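Local coordinates for esterase D (PDB 3DKR), which probably hydrolyses carboxylic esters, using a Ser-His-Asp catalytic triad set in an alpha/beta hydrolase fold, at residues M38-R43 against I228-A233; S48-Y53 against F244-N249; D217-D222 against E238-A243; V26-Y31 against A79-A84; G72-W77 against L166-Q171. All blocks are in the same frame, centred on the assembly; numbering follows the deposited sequence. Where two conformers were deposited one is given.

Contact 1: residues M38-R43 against I228-A233; sequences MNFMAR and ITVNSA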
# COMPACT_ATOMS: atom_id res chain seq x y z
N MET A 38 5.83 -6.98 0.05
CA MET A 38 6.43 -6.44 -1.16
C MET A 38 7.69 -7.20 -1.61
O MET A 38 8.35 -6.77 -2.56
CB MET A 38 6.77 -4.96 -0.96
CG MET A 38 5.57 -4.05 -0.73
SD MET A 38 4.49 -4.05 -2.16
CE MET A 38 3.28 -2.81 -1.67
N ASN A 39 8.03 -8.31 -0.96
CA ASN A 39 9.26 -9.04 -1.33
C ASN A 39 9.31 -9.42 -2.80
O ASN A 39 10.30 -9.16 -3.49
CB ASN A 39 9.42 -10.32 -0.50
CG ASN A 39 9.68 -10.05 0.96
OD1 ASN A 39 9.95 -8.92 1.37
ND2 ASN A 39 9.59 -11.12 1.78
N PHE A 40 8.25 -10.05 -3.30
CA PHE A 40 8.26 -10.50 -4.70
C PHE A 40 8.34 -9.30 -5.65
O PHE A 40 9.11 -9.31 -6.62
CB PHE A 40 7.03 -11.31 -5.07
CG PHE A 40 6.83 -12.58 -4.26
CD1 PHE A 40 7.84 -13.15 -3.48
CD2 PHE A 40 5.59 -13.20 -4.30
CE1 PHE A 40 7.58 -14.31 -2.74
CE2 PHE A 40 5.34 -14.35 -3.59
CZ PHE A 40 6.33 -14.92 -2.82
N MET A 41 7.53 -8.28 -5.39
CA MET A 41 7.47 -7.10 -6.26
C MET A 41 8.83 -6.41 -6.29
O MET A 41 9.38 -6.09 -7.37
CB MET A 41 6.36 -6.14 -5.79
CG MET A 41 6.33 -4.75 -6.48
SD MET A 41 6.00 -4.86 -8.26
CE MET A 41 4.30 -5.44 -8.25
N ALA A 42 9.37 -6.18 -5.09
CA ALA A 42 10.66 -5.51 -4.95
C ALA A 42 11.75 -6.24 -5.76
O ALA A 42 12.56 -5.62 -6.45
CB ALA A 42 11.02 -5.39 -3.48
N ARG A 43 11.75 -7.56 -5.68
CA ARG A 43 12.74 -8.36 -6.39
C ARG A 43 12.51 -8.33 -7.90
O ARG A 43 13.47 -8.25 -8.66
CB ARG A 43 12.74 -9.80 -5.86
CG ARG A 43 13.33 -9.91 -4.48
CD ARG A 43 14.83 -9.65 -4.48
NE ARG A 43 15.47 -10.31 -3.36
CZ ARG A 43 16.78 -10.31 -3.11
NH1 ARG A 43 17.63 -9.63 -3.88
NH2 ARG A 43 17.23 -10.98 -2.06
N ILE A 228 -2.44 -9.11 -4.09
CA ILE A 228 -1.99 -9.48 -5.41
C ILE A 228 -0.46 -9.37 -5.62
O ILE A 228 0.05 -9.87 -6.61
CB ILE A 228 -2.74 -8.71 -6.53
CG1 ILE A 228 -2.61 -7.19 -6.39
CG2 ILE A 228 -4.21 -9.12 -6.55
CD1 ILE A 228 -3.14 -6.44 -7.62
N THR A 229 0.25 -8.78 -4.67
CA THR A 229 1.71 -8.75 -4.71
C THR A 229 2.33 -10.08 -4.27
O THR A 229 3.53 -10.30 -4.48
CB THR A 229 2.26 -7.65 -3.79
OG1 THR A 229 1.67 -7.79 -2.50
CG2 THR A 229 1.95 -6.26 -4.36
N VAL A 230 1.52 -10.94 -3.64
CA VAL A 230 2.02 -12.21 -3.10
C VAL A 230 1.35 -13.44 -3.73
O VAL A 230 1.98 -14.49 -3.87
CB VAL A 230 1.85 -12.23 -1.56
CG1 VAL A 230 2.24 -13.57 -0.97
CG2 VAL A 230 2.68 -11.13 -0.94
N ASN A 231 0.07 -13.32 -4.10
CA ASN A 231 -0.68 -14.48 -4.60
C ASN A 231 -0.45 -14.71 -6.09
O ASN A 231 0.43 -14.09 -6.68
CB ASN A 231 -2.16 -14.37 -4.22
CG ASN A 231 -2.87 -13.22 -4.92
OD1 ASN A 231 -2.55 -12.86 -6.05
ND2 ASN A 231 -3.87 -12.65 -4.23
N SER A 232 -1.22 -15.62 -6.70
CA SER A 232 -0.95 -16.01 -8.09
C SER A 232 -1.02 -14.88 -9.10
O SER A 232 -0.53 -15.02 -10.22
CB SER A 232 -1.90 -17.14 -8.54
OG SER A 232 -3.23 -16.71 -8.48
N ALA A 233 -1.59 -13.74 -8.72
CA ALA A 233 -1.65 -12.58 -9.61
C ALA A 233 -0.31 -11.84 -9.72
O ALA A 233 -0.17 -10.95 -10.56
CB ALA A 233 -2.73 -11.62 -9.14
O HOH W 1 5.53 -8.94 -3.15

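Contact 2: residues S48-Y53 against F244-N249; sequences SGYGVY and FMQQEN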
# COMPACT_ATOMS: atom_id res chain seq x y z
N SER A 48 14.72 -5.89 -13.04
CA SER A 48 14.61 -4.97 -14.19
C SER A 48 15.41 -3.68 -13.97
O SER A 48 15.28 -2.72 -14.76
CB SER A 48 13.14 -4.66 -14.49
OG SER A 48 12.50 -5.73 -15.18
N GLY A 49 16.23 -3.66 -12.92
CA GLY A 49 17.20 -2.60 -12.69
C GLY A 49 16.69 -1.38 -11.93
O GLY A 49 17.33 -0.33 -11.94
N TYR A 50 15.55 -1.52 -11.27
CA TYR A 50 15.02 -0.42 -10.48
C TYR A 50 15.56 -0.44 -9.05
O TYR A 50 15.75 -1.51 -8.48
CB TYR A 50 13.51 -0.51 -10.43
CG TYR A 50 12.85 -0.27 -11.76
CD1 TYR A 50 12.72 1.01 -12.27
CD2 TYR A 50 12.35 -1.33 -12.50
CE1 TYR A 50 12.11 1.23 -13.50
CE2 TYR A 50 11.74 -1.13 -13.73
CZ TYR A 50 11.62 0.15 -14.22
OH TYR A 50 11.01 0.35 -15.44
N GLY A 51 15.77 0.75 -8.48
CA GLY A 51 16.00 0.88 -7.03
C GLY A 51 14.65 0.73 -6.35
O GLY A 51 13.62 1.08 -6.93
N VAL A 52 14.64 0.23 -5.11
CA VAL A 52 13.39 -0.04 -4.41
C VAL A 52 13.57 0.28 -2.93
O VAL A 52 14.62 0.01 -2.39
CB VAL A 52 12.94 -1.52 -4.55
CG1 VAL A 52 11.53 -1.69 -3.98
CG2 VAL A 52 13.01 -1.98 -6.01
N TYR A 53 12.55 0.86 -2.31
CA TYR A 53 12.56 1.14 -0.87
C TYR A 53 11.23 0.77 -0.28
O TYR A 53 10.20 1.21 -0.77
CB TYR A 53 12.86 2.60 -0.61
CG TYR A 53 12.95 2.99 0.85
CD1 TYR A 53 13.66 2.22 1.76
CD2 TYR A 53 12.34 4.15 1.31
CE1 TYR A 53 13.75 2.61 3.09
CE2 TYR A 53 12.44 4.54 2.63
CZ TYR A 53 13.15 3.77 3.51
OH TYR A 53 13.25 4.19 4.82
N PHE A 244 4.06 0.00 -17.06
CA PHE A 244 3.61 1.34 -16.69
C PHE A 244 4.77 2.30 -16.51
O PHE A 244 4.76 3.43 -17.02
CB PHE A 244 2.76 1.23 -15.41
CG PHE A 244 2.37 2.53 -14.80
CD1 PHE A 244 1.27 3.26 -15.28
CD2 PHE A 244 3.05 3.03 -13.70
CE1 PHE A 244 0.90 4.45 -14.69
CE2 PHE A 244 2.68 4.23 -13.11
CZ PHE A 244 1.61 4.93 -13.60
N MET A 245 5.79 1.84 -15.79
CA MET A 245 6.98 2.65 -15.57
C MET A 245 7.75 2.87 -16.87
O MET A 245 8.23 3.97 -17.13
CB MET A 245 7.85 2.01 -14.50
CG MET A 245 7.19 2.15 -13.14
SD MET A 245 8.32 1.87 -11.77
CE MET A 245 8.32 0.16 -11.97
N GLN A 246 7.82 1.84 -17.69
CA GLN A 246 8.60 1.94 -18.93
C GLN A 246 7.99 2.91 -19.93
O GLN A 246 8.70 3.47 -20.78
CB GLN A 246 8.78 0.56 -19.55
CG GLN A 246 9.85 -0.25 -18.87
CD GLN A 246 11.24 0.31 -19.14
OE1 GLN A 246 11.66 1.28 -18.51
NE2 GLN A 246 11.94 -0.28 -20.12
N GLN A 247 6.69 3.12 -19.84
CA GLN A 247 6.02 4.16 -20.63
C GLN A 247 6.54 5.57 -20.38
O GLN A 247 6.37 6.45 -21.24
CB GLN A 247 4.51 4.11 -20.39
CG GLN A 247 3.84 2.95 -21.07
CD GLN A 247 3.80 3.12 -22.58
OE1 GLN A 247 3.46 4.19 -23.08
NE2 GLN A 247 4.15 2.05 -23.32
N GLU A 248 7.19 5.80 -19.24
CA GLU A 248 7.86 7.08 -18.96
C GLU A 248 9.24 7.28 -19.62
O GLU A 248 9.82 8.37 -19.54
CB GLU A 248 7.97 7.30 -17.44
CG GLU A 248 6.60 7.41 -16.78
CD GLU A 248 5.79 8.56 -17.35
OE1 GLU A 248 6.27 9.71 -17.32
OE2 GLU A 248 4.69 8.31 -17.86
N ASN A 249 9.76 6.25 -20.28
CA ASN A 249 11.02 6.40 -21.01
C ASN A 249 10.82 7.23 -22.26
O ASN A 249 9.71 7.31 -22.81
CB ASN A 249 11.58 5.04 -21.42
CG ASN A 249 12.06 4.22 -20.24
OD1 ASN A 249 12.41 4.74 -19.18
ND2 ASN A 249 12.09 2.91 -20.44
O HOH W 2 11.05 3.00 -16.26

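Contact 3: residues D217-D222 against E238-A243; sequences DFHWYD and EEDVIA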
# COMPACT_ATOMS: atom_id res chain seq x y z
N ASP A 217 -3.82 3.91 -15.80
CA ASP A 217 -3.55 2.57 -16.30
C ASP A 217 -4.21 1.56 -15.37
O ASP A 217 -3.72 1.30 -14.27
CB ASP A 217 -2.03 2.35 -16.36
CG ASP A 217 -1.64 1.03 -17.00
OD1 ASP A 217 -2.46 0.40 -17.71
OD2 ASP A 217 -0.48 0.62 -16.80
N PHE A 218 -5.33 0.98 -15.82
CA PHE A 218 -6.22 0.20 -14.96
C PHE A 218 -6.14 -1.30 -15.24
O PHE A 218 -6.29 -1.74 -16.39
CB PHE A 218 -7.66 0.69 -15.17
CG PHE A 218 -8.68 0.09 -14.21
CD1 PHE A 218 -9.08 0.79 -13.08
CD2 PHE A 218 -9.27 -1.15 -14.46
CE1 PHE A 218 -10.01 0.26 -12.22
CE2 PHE A 218 -10.20 -1.69 -13.58
CZ PHE A 218 -10.58 -0.98 -12.46
N HIS A 219 -5.95 -2.08 -14.18
CA HIS A 219 -5.80 -3.53 -14.30
C HIS A 219 -6.62 -4.28 -13.26
O HIS A 219 -6.55 -3.97 -12.08
CB HIS A 219 -4.34 -3.91 -14.17
CG HIS A 219 -3.51 -3.36 -15.27
ND1 HIS A 219 -3.34 -4.02 -16.47
CD2 HIS A 219 -2.83 -2.20 -15.38
CE1 HIS A 219 -2.59 -3.29 -17.27
NE2 HIS A 219 -2.26 -2.18 -16.63
N TRP A 220 -7.40 -5.25 -13.75
CA TRP A 220 -8.24 -6.12 -12.92
C TRP A 220 -7.62 -7.51 -12.92
O TRP A 220 -7.30 -8.03 -13.99
CB TRP A 220 -9.66 -6.18 -13.51
CG TRP A 220 -10.69 -6.70 -12.55
CD1 TRP A 220 -11.20 -7.96 -12.49
CD2 TRP A 220 -11.33 -5.95 -11.52
NE1 TRP A 220 -12.12 -8.05 -11.45
CE2 TRP A 220 -12.22 -6.82 -10.85
CE3 TRP A 220 -11.23 -4.63 -11.09
CZ2 TRP A 220 -13.01 -6.40 -9.78
CZ3 TRP A 220 -12.01 -4.21 -10.04
CH2 TRP A 220 -12.89 -5.08 -9.40
N TYR A 221 -7.45 -8.10 -11.73
CA TYR A 221 -6.79 -9.41 -11.57
C TYR A 221 -7.88 -10.41 -11.23
O TYR A 221 -8.19 -10.66 -10.07
CB TYR A 221 -5.63 -9.31 -10.56
CG TYR A 221 -4.59 -8.36 -11.10
CD1 TYR A 221 -3.66 -8.77 -12.05
CD2 TYR A 221 -4.60 -7.02 -10.74
CE1 TYR A 221 -2.75 -7.87 -12.61
CE2 TYR A 221 -3.70 -6.11 -11.28
CZ TYR A 221 -2.79 -6.53 -12.23
OH TYR A 221 -1.91 -5.62 -12.75
N ASP A 222 -8.42 -11.02 -12.28
CA ASP A 222 -9.72 -11.71 -12.26
C ASP A 222 -10.02 -12.60 -11.06
O ASP A 222 -11.03 -12.41 -10.36
CB ASP A 222 -9.93 -12.51 -13.57
CG ASP A 222 -8.71 -13.34 -14.00
OD1 ASP A 222 -7.78 -13.59 -13.19
OD2 ASP A 222 -8.70 -13.76 -15.18
N GLU A 238 3.41 -7.56 -11.63
CA GLU A 238 4.80 -7.11 -11.84
C GLU A 238 5.01 -6.67 -13.29
O GLU A 238 5.51 -5.59 -13.55
CB GLU A 238 5.77 -8.21 -11.44
CG GLU A 238 5.77 -8.46 -9.93
CD GLU A 238 6.22 -9.83 -9.50
OE1 GLU A 238 6.73 -10.63 -10.34
OE2 GLU A 238 6.05 -10.13 -8.29
N GLU A 239 4.59 -7.50 -14.23
CA GLU A 239 4.68 -7.13 -15.64
C GLU A 239 3.94 -5.84 -15.96
O GLU A 239 4.45 -4.96 -16.66
CB GLU A 239 4.19 -8.27 -16.53
CG GLU A 239 5.01 -9.55 -16.38
N ASP A 240 2.73 -5.69 -15.41
CA ASP A 240 1.91 -4.50 -15.67
C ASP A 240 2.56 -3.24 -15.09
O ASP A 240 2.58 -2.18 -15.72
CB ASP A 240 0.51 -4.68 -15.09
CG ASP A 240 -0.29 -5.78 -15.79
OD1 ASP A 240 0.03 -6.11 -16.97
OD2 ASP A 240 -1.25 -6.31 -15.18
N VAL A 241 3.08 -3.36 -13.87
CA VAL A 241 3.72 -2.21 -13.20
C VAL A 241 4.99 -1.77 -13.94
O VAL A 241 5.26 -0.58 -14.13
CB VAL A 241 4.05 -2.56 -11.72
CG1 VAL A 241 4.99 -1.51 -11.10
CG2 VAL A 241 2.74 -2.75 -10.91
N ILE A 242 5.77 -2.76 -14.36
CA ILE A 242 6.99 -2.47 -15.10
C ILE A 242 6.65 -1.82 -16.44
O ILE A 242 7.26 -0.84 -16.81
CB ILE A 242 7.85 -3.74 -15.22
CG1 ILE A 242 8.39 -4.11 -13.84
CG2 ILE A 242 9.00 -3.52 -16.19
CD1 ILE A 242 9.08 -5.47 -13.76
N ALA A 243 5.63 -2.34 -17.13
CA ALA A 243 5.18 -1.70 -18.38
C ALA A 243 4.77 -0.24 -18.16
O ALA A 243 5.08 0.65 -18.96
CB ALA A 243 4.04 -2.48 -18.98
O HOH W 3 0.71 -1.55 -17.64

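Contact 4: residues V26-Y31 against A79-A84; sequences VLLHAY and AESSAA. With ACT (acetate ion), chain B.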
# COMPACT_ATOMS: atom_id res chain seq x y z
N VAL A 26 9.14 3.50 -4.41
CA VAL A 26 8.71 3.35 -3.03
C VAL A 26 7.49 2.43 -3.02
O VAL A 26 6.53 2.65 -3.76
CB VAL A 26 8.34 4.70 -2.39
CG1 VAL A 26 7.76 4.49 -1.00
CG2 VAL A 26 9.57 5.64 -2.35
N LEU A 27 7.54 1.38 -2.17
CA LEU A 27 6.44 0.42 -2.05
C LEU A 27 5.91 0.46 -0.62
O LEU A 27 6.67 0.25 0.32
CB LEU A 27 6.90 -1.01 -2.37
CG LEU A 27 7.42 -1.23 -3.79
CD1 LEU A 27 7.95 -2.65 -3.99
CD2 LEU A 27 6.38 -0.92 -4.87
N LEU A 28 4.62 0.78 -0.49
CA LEU A 28 3.97 1.03 0.81
C LEU A 28 3.00 -0.11 1.15
O LEU A 28 2.08 -0.41 0.38
CB LEU A 28 3.26 2.38 0.81
CG LEU A 28 4.19 3.55 0.49
CD1 LEU A 28 3.41 4.86 0.41
CD2 LEU A 28 5.33 3.69 1.53
N HIS A 29 3.22 -0.76 2.29
CA HIS A 29 2.59 -2.05 2.56
C HIS A 29 1.14 -1.98 3.06
O HIS A 29 0.54 -0.91 3.12
CB HIS A 29 3.50 -2.92 3.45
CG HIS A 29 3.68 -2.45 4.86
ND1 HIS A 29 2.70 -2.60 5.83
CD2 HIS A 29 4.76 -1.95 5.50
CE1 HIS A 29 3.17 -2.18 6.99
NE2 HIS A 29 4.42 -1.77 6.82
N ALA A 30 0.60 -3.16 3.40
CA ALA A 30 -0.80 -3.31 3.82
C ALA A 30 -1.01 -3.11 5.32
O ALA A 30 -0.09 -3.28 6.12
CB ALA A 30 -1.29 -4.68 3.43
N TYR A 31 -2.25 -2.80 5.68
CA TYR A 31 -2.66 -2.78 7.08
C TYR A 31 -2.58 -4.21 7.62
O TYR A 31 -3.08 -5.15 7.00
CB TYR A 31 -4.08 -2.28 7.17
CG TYR A 31 -4.64 -2.07 8.56
CD1 TYR A 31 -3.99 -1.27 9.48
CD2 TYR A 31 -5.87 -2.61 8.90
CE1 TYR A 31 -4.52 -1.05 10.74
CE2 TYR A 31 -6.41 -2.39 10.16
CZ TYR A 31 -5.75 -1.61 11.07
OH TYR A 31 -6.30 -1.38 12.32
N ALA A 79 3.42 10.51 7.69
CA ALA A 79 4.78 11.06 7.84
C ALA A 79 5.85 10.05 7.36
O ALA A 79 6.84 10.43 6.73
CB ALA A 79 5.05 11.41 9.31
N GLU A 80 5.64 8.78 7.66
CA GLU A 80 6.61 7.74 7.26
C GLU A 80 6.65 7.58 5.74
O GLU A 80 7.71 7.42 5.15
CB GLU A 80 6.29 6.42 7.97
CG GLU A 80 6.60 6.53 9.47
CD GLU A 80 6.12 5.36 10.35
OE1 GLU A 80 5.19 4.61 9.97
OE2 GLU A 80 6.71 5.18 11.44
N SER A 81 5.48 7.65 5.11
CA SER A 81 5.39 7.53 3.65
C SER A 81 6.06 8.72 2.98
O SER A 81 6.79 8.57 2.00
CB SER A 81 3.93 7.48 3.21
OG SER A 81 3.22 6.38 3.77
N SER A 82 5.80 9.90 3.52
CA SER A 82 6.39 11.14 3.00
C SER A 82 7.92 11.11 3.11
O SER A 82 8.66 11.54 2.20
CB SER A 82 5.83 12.34 3.77
OG SER A 82 4.42 12.44 3.63
N ALA A 83 8.41 10.65 4.26
CA ALA A 83 9.85 10.51 4.46
C ALA A 83 10.47 9.52 3.48
O ALA A 83 11.60 9.71 2.99
CB ALA A 83 10.15 10.07 5.91
N ALA A 84 9.74 8.45 3.20
CA ALA A 84 10.23 7.43 2.29
C ALA A 84 10.35 8.01 0.88
O ALA A 84 11.31 7.74 0.17
CB ALA A 84 9.30 6.22 2.30
C ACT B . -4.30 -3.53 2.92
O ACT B . -3.87 -2.46 3.43
OXT ACT B . -4.04 -3.78 1.71
CH3 ACT B . -5.12 -4.51 3.72

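Contact 5: residues G72-W77 against L166-Q171; sequences GNPDIW and LAAIDQ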
# COMPACT_ATOMS: atom_id res chain seq x y z
N GLY A 72 0.66 2.86 16.12
CA GLY A 72 0.58 3.42 14.77
C GLY A 72 -0.74 4.14 14.60
O GLY A 72 -1.70 3.87 15.32
N ASN A 73 -0.75 5.08 13.66
CA ASN A 73 -1.98 5.74 13.23
C ASN A 73 -1.74 6.39 11.87
O ASN A 73 -0.57 6.50 11.44
CB ASN A 73 -2.44 6.77 14.27
CG ASN A 73 -1.52 7.94 14.39
OD1 ASN A 73 -1.21 8.60 13.41
ND2 ASN A 73 -1.07 8.23 15.63
N PRO A 74 -2.82 6.77 11.18
CA PRO A 74 -2.66 7.31 9.82
C PRO A 74 -1.74 8.51 9.72
O PRO A 74 -1.06 8.67 8.70
CB PRO A 74 -4.09 7.66 9.41
CG PRO A 74 -4.93 6.70 10.21
CD PRO A 74 -4.24 6.63 11.54
N ASP A 75 -1.70 9.37 10.74
CA ASP A 75 -0.83 10.53 10.70
C ASP A 75 0.63 10.12 10.74
O ASP A 75 1.45 10.62 9.96
CB ASP A 75 -1.21 11.53 11.80
CG ASP A 75 -2.61 12.08 11.61
OD1 ASP A 75 -2.93 12.55 10.48
OD2 ASP A 75 -3.41 11.98 12.57
N ILE A 76 0.96 9.18 11.62
CA ILE A 76 2.34 8.63 11.69
C ILE A 76 2.71 7.97 10.36
O ILE A 76 3.80 8.21 9.81
CB ILE A 76 2.50 7.63 12.86
CG1 ILE A 76 2.35 8.36 14.19
CG2 ILE A 76 3.82 6.89 12.77
CD1 ILE A 76 2.24 7.45 15.41
N TRP A 77 1.80 7.16 9.84
CA TRP A 77 2.07 6.40 8.61
C TRP A 77 2.21 7.35 7.43
O TRP A 77 3.01 7.09 6.51
CB TRP A 77 0.98 5.36 8.35
CG TRP A 77 0.84 4.40 9.49
CD1 TRP A 77 1.83 3.97 10.32
CD2 TRP A 77 -0.36 3.73 9.90
NE1 TRP A 77 1.32 3.07 11.24
CE2 TRP A 77 -0.02 2.92 11.01
CE3 TRP A 77 -1.69 3.76 9.45
CZ2 TRP A 77 -0.98 2.14 11.67
CZ3 TRP A 77 -2.63 2.97 10.12
CH2 TRP A 77 -2.26 2.17 11.20
N LEU A 166 -9.89 1.90 12.48
CA LEU A 166 -10.50 1.84 11.15
C LEU A 166 -11.20 3.16 10.84
O LEU A 166 -11.12 3.65 9.71
CB LEU A 166 -11.47 0.67 11.02
CG LEU A 166 -10.78 -0.69 10.91
CD1 LEU A 166 -11.79 -1.84 10.90
CD2 LEU A 166 -9.86 -0.78 9.68
N ALA A 167 -11.88 3.73 11.84
CA ALA A 167 -12.52 5.04 11.65
C ALA A 167 -11.48 6.09 11.28
O ALA A 167 -11.72 6.91 10.40
CB ALA A 167 -13.27 5.46 12.92
N ALA A 168 -10.33 6.06 11.94
CA ALA A 168 -9.27 7.03 11.68
C ALA A 168 -8.74 6.88 10.26
O ALA A 168 -8.48 7.87 9.57
CB ALA A 168 -8.13 6.85 12.67
N ILE A 169 -8.55 5.64 9.84
CA ILE A 169 -8.12 5.35 8.46
C ILE A 169 -9.15 5.82 7.45
O ILE A 169 -8.81 6.54 6.48
CB ILE A 169 -7.83 3.85 8.26
CG1 ILE A 169 -6.67 3.42 9.16
CG2 ILE A 169 -7.47 3.58 6.80
CD1 ILE A 169 -6.54 1.89 9.29
N ASP A 170 -10.41 5.44 7.66
CA ASP A 170 -11.52 5.89 6.82
C ASP A 170 -11.47 7.43 6.67
O ASP A 170 -11.51 7.98 5.56
CB ASP A 170 -12.87 5.53 7.47
CG ASP A 170 -13.24 4.05 7.38
OD1 ASP A 170 -12.67 3.29 6.58
OD2 ASP A 170 -14.17 3.66 8.15
N GLN A 171 -11.35 8.12 7.79
CA GLN A 171 -11.39 9.58 7.81
C GLN A 171 -10.25 10.17 6.98
O GLN A 171 -10.44 11.03 6.12
CB GLN A 171 -11.35 10.07 9.26
CG GLN A 171 -11.23 11.57 9.42
CD GLN A 171 -11.39 12.03 10.87
OE1 GLN A 171 -11.75 11.24 11.76
NE2 GLN A 171 -11.13 13.31 11.12

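Contact 1: residues M38-R43 against I228-A233
The F40 ring meets the 228-233 loop mainly through backbone oxygens. V230 O sits at the ring edge, close to its plane, 3.4 Å from F40 CE2. T229 O approaches obliquely, 3.6 Å from F40 CD2. The same corner of the ring touches a methyl, F40 CE2 lying 4.1 Å from V230 CG1. Beyond the loop, H234 brings its own ring against F40 with the planes about 40° apart. F40 is in the first turn of helix 39-47, and a water ties that turn to the loop: it accepts from M41 N (3.1 Å) and donates to T229 O (2.8 Å). Deeper in, the T229 methyl meets the sulfur of M38, the N-cap residue, whose side chain runs obliquely past it, SD 4.0 Å from T229 CG2. With chi1 at 51°, T229 OG1 is tucked back over its own backbone and bonds to D37 O. Near the end of the loop, N231 OD1 accepts from A233 N (3.0 Å), a capping bond ahead of helix 234-246. This is the histidine loop of an alpha/beta hydrolase, following the last strand and carrying H226, a predicted charge-relay residue; here it packs against helix 39-47, which follows strand 23-28.

Contact 2: residues S48-Y53 against F244-N249
Y50 and M245 form a Met-aromatic contact that joins the entrance of strand 51-54 to the end of the C-terminal helix of this alpha/beta hydrolase. The apolar part is the methyl over the ring: M245 CE lies 4.0 Å from the Y50 centroid and 13° off the ring normal, a CH-pi contact over the middle of the face. The sulfur stands higher, with M245 SD 4.5 Å from the same centroid. A bend at chi3 (-76°) turns the end of the methionine so that CE, rather than SD, comes down on the ring. L45 of helix 39-47 packs against both side chains. Y50 N, bonded to L45 O, belongs to the Schellman motif that ends this helix, with G49 at positive phi as its C-prime residue.

The polar part gathers at the phenol end. A water in the plane of the Y50 ring joins Y50 OH (2.8 Å) to Q246 OE1 (2.9 Å) and makes a weak bond to M245 O. Q246 folds at chi2, -69°, which carries its amide across the phenol, the amide and ring planes standing nearly perpendicular. Its OE1 takes a second donor from the closing turn: N249 ND2, which sits above the carbonyl plane instead of on a lone pair.

Contact 3: residues D217-D222 against E238-A243
D240 carries this contact from the helix, reaching toward H219 and Y221 of the edge strand 216-221. With chi1 at -66°, its CG stands opposite its own carbonyl carbon, and the carboxylate lies over one face of the H219 imidazole, the two planes 18° apart and stacked, with CG displaced toward the ring's rim. D240 CB is 4.0 Å from the H219 centroid and only 5° off the ring normal. H219 ND1 comes within 3.4 Å of D240 OD2, yet the angle is too poor for a hydrogen bond, so the pair meets by stacking. The real bond is made by Y221: its side chain and that of D240 come at each other from opposite directions, and Y221 OH donates to the anti lone pair of D240 OD2 at 2.6 Å, near the plane of the phenol ring. Earlier in the strand, D217 OD1 takes a weak bond from H219 NE2, and a water donates to both D217 OD2 (2.6 Å) and D240 O (2.8 Å). Strand and helix run antiparallel, their axes 10.3 Å apart, connected by the H226 loop. With one carboxylate over its face and another at its edge, H219 would probably hold a proton more readily, while the short phenol bond should favour an ionised D240.

Contact 4: residues V26-Y31 against A79-A84
V26 and L28 point from strand 23-28 of the central sheet toward helix 74-89, the usual sheet-to-helix packing of an alpha/beta hydrolase. V26 straddles the A84 position with its two methyls. Its chi1 of 174° sets CG1 opposite the backbone N, where it meets A84 CB at 4.0 Å, while CG2 rests against the backbone, 3.7 Å from A84 O. One turn earlier in the helix, L28 presents the tip of its side chain to S81. Its CD1 lies 3.7 Å from S81 OG and nearly as close to CB. The S81 hydroxyl is turned back on its own helix, bonded to W77 O, so the leucine packs against a serine whose polar end is already engaged. F106 of helix 101-113 touches both of these side chains.

Past the strand the chain enters the active site. H29 ND1 donates to the carbonyl oxygen of the next residue, A30 O, which lies in the imidazole plane. An acetate, probably from the crystallisation liquor, is bonded to S101 N and H226 NE2, and also to L102 N and Y31 N (2.8 Å to its O, 165°), two donors consistent with the oxyanion hole of this fold.

Contact 5: residues G72-W77 against L166-Q171
P74 is the bump here: its CG pushes into the shallow hollow between A168 and I169 on helix 155-178, part of the helical cap inserted between strands 119-122 and 187-192 of the alpha/beta hydrolase core. The floor of that hollow is backbone, with P74 CG 3.8 Å from both A168 O and I169 N. Its walls are side chains, A168 CB at 4.0 Å from P74 CG and I169 CG1 at 3.9 Å. A chi1 of -63° swings I169 CG1 opposite its own carbonyl carbon and out beside the proline, and CD1 continues to the rim of the W77 indole, where it sits at the edge, close to the ring plane, 4.1 Å from W77 CZ3. I169 thus fits the corner between proline and tryptophan.

P74 opens helix 74-89, and N73 is its N-cap, N73 OD1 accepting from I76 N at 2.9 Å and weakly from D75 N. The same first turn folds over the indole: N73 O stands 3.1 Å above the W77 ring plane, toward the rim, while W77 NE1 is bonded to S58 O.

Overall arrangement
Contacts 2, 3 and 4 all reach the same mixed seven-stranded sheet. Strands 51-54 and 23-28, used by contacts 2 and 4, are neighbours in it, while contact 3 lies at the outer strand 216-221. Helix 234-246 serves both contacts 2 and 3, whose centres are 14 Å apart. Contact 1, its centre about 12 Å from that of contact 3, touches contacts 2, 3 and 4. Contact 5 lies across the chain's centre from contacts 1, 2 and 3 and shares helix 74-89 with contact 4. Along the chain, contact 5 nests inside the loops closed by contacts 1 and 2. Contacts 1, 3, 4 and 5 join core, histidine loop and cap around the predicted triad; contact 2 lies away from it.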